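PDB 3FRN: flagellar protein FlgA, which probably acts as a periplasmic chaperone for assembly of the P-ring of the flagellar basal body. Local coordinates for residues L126-D130 with T131-L135. Sequence-based numbering, arbitrary orientation.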
# COMPACT_ATOMS: atom_id res chain seq x y z
N LEU A 126 3.11 23.26 9.89
CA LEU A 126 3.73 24.32 9.09
C LEU A 126 3.83 25.60 9.89
O LEU A 126 2.82 26.12 10.37
CB LEU A 126 2.92 24.57 7.81
CG LEU A 126 2.52 23.37 6.97
CD1 LEU A 126 1.63 23.82 5.77
CD2 LEU A 126 3.75 22.64 6.48
N ARG A 127 5.04 26.12 10.04
CA ARG A 127 5.26 27.43 10.60
C ARG A 127 5.36 28.47 9.53
O ARG A 127 6.13 28.36 8.61
CB ARG A 127 6.52 27.48 11.45
CG ARG A 127 6.39 28.25 12.76
CD ARG A 127 6.12 29.75 12.59
NE ARG A 127 6.60 30.54 13.73
CZ ARG A 127 6.00 31.61 14.25
NH1 ARG A 127 4.88 32.07 13.75
NH2 ARG A 127 6.54 32.23 15.28
N PHE A 128 4.57 29.50 9.71
CA PHE A 128 4.66 30.64 8.81
C PHE A 128 5.14 31.82 9.64
O PHE A 128 5.01 31.80 10.88
CB PHE A 128 3.29 30.91 8.15
CG PHE A 128 2.82 29.80 7.28
CD1 PHE A 128 3.23 29.71 5.96
CD2 PHE A 128 1.98 28.81 7.78
CE1 PHE A 128 2.79 28.67 5.14
CE2 PHE A 128 1.56 27.77 6.98
CZ PHE A 128 1.96 27.70 5.66
N PRO A 129 5.71 32.85 8.98
CA PRO A 129 6.10 34.06 9.71
C PRO A 129 4.98 34.63 10.59
O PRO A 129 5.26 35.13 11.68
CB PRO A 129 6.46 35.03 8.58
CG PRO A 129 6.92 34.15 7.46
CD PRO A 129 6.06 32.92 7.55
N ASP A 130 3.73 34.51 10.15
CA ASP A 130 2.59 35.07 10.88
C ASP A 130 1.82 34.09 11.78
O ASP A 130 1.29 34.50 12.81
CB ASP A 130 1.63 35.82 9.94
CG ASP A 130 0.93 34.91 8.94
OD1 ASP A 130 -0.24 35.22 8.60
OD2 ASP A 130 1.52 33.91 8.47
N THR A 131 1.79 32.81 11.41
CA THR A 131 0.91 31.84 12.08
C THR A 131 1.36 30.38 11.88
O THR A 131 2.46 30.13 11.37
CB THR A 131 -0.57 32.04 11.61
OG1 THR A 131 -1.46 31.34 12.48
CG2 THR A 131 -0.78 31.54 10.19
N TYR A 132 0.50 29.44 12.27
CA TYR A 132 0.79 28.01 12.21
C TYR A 132 -0.38 27.25 11.57
O TYR A 132 -1.54 27.54 11.85
CB TYR A 132 1.04 27.48 13.63
CG TYR A 132 -0.24 27.20 14.41
CD1 TYR A 132 -0.76 25.91 14.51
CD2 TYR A 132 -0.94 28.24 15.02
CE1 TYR A 132 -1.94 25.66 15.20
CE2 TYR A 132 -2.12 28.00 15.72
CZ TYR A 132 -2.62 26.71 15.81
OH TYR A 132 -3.79 26.46 16.50
N VAL A 133 -0.08 26.28 10.70
CA VAL A 133 -1.08 25.31 10.24
C VAL A 133 -0.64 23.85 10.49
O VAL A 133 0.46 23.46 10.10
CB VAL A 133 -1.42 25.49 8.74
CG1 VAL A 133 -2.59 24.60 8.32
CG2 VAL A 133 -1.74 26.93 8.42
N THR A 134 -1.49 23.06 11.15
CA THR A 134 -1.32 21.60 11.20
C THR A 134 -2.30 20.91 10.21
O THR A 134 -3.52 21.15 10.25
CB THR A 134 -1.48 21.05 12.63
OG1 THR A 134 -0.86 21.95 13.56
CG2 THR A 134 -0.83 19.64 12.79
N LEU A 135 -1.76 20.11 9.30
CA LEU A 135 -2.59 19.32 8.40
C LEU A 135 -2.45 17.87 8.80
O LEU A 135 -1.32 17.35 8.85
CB LEU A 135 -2.13 19.42 6.95
CG LEU A 135 -1.64 20.73 6.33
CD1 LEU A 135 -0.83 20.38 5.10
CD2 LEU A 135 -2.81 21.60 5.96
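The ring of Phe128 meets Thr131 O at its edge, close to the ring plane, while CG2 of Val133 approaches obliquely, 3.7 Å from CE2. All three belong to a beta hairpin in the HotDog-like domain, whose antiparallel strands 121-127 and 132-148 are joined by a short turn. The guanidinium of Arg127 also turns an edge to Thr131, with the backbone N near its plane, and its NH1 donates a weak, bent hydrogen bond to Phe128 O (2.9 Å, 127°). With CG anti to its own carbonyl carbon (chi1 -63°), Phe128 carries its ring to the side of the hairpin where Leu126, Val133 and Leu135 are buried; Pro104 touches it there. An alanine in place of Phe128 is likely to leave the Val133 methyl without its aromatic neighbour and open a gap beside Pro104. At the turn, Asp130 and Thr131 point the same way, but Asp130 OD1 is hydrogen-bonded to Glu105 N and Thr131 OG1 to Thr102 OG1, beyond strand 93-101. Leu126 N donates to Val133 O at 2.7 Å and Val133 N to Leu126 O at 2.9 Å. Phe128 N donates to Thr131 O at 2.8 Å, nearly in line with the carbonyl bond (167°).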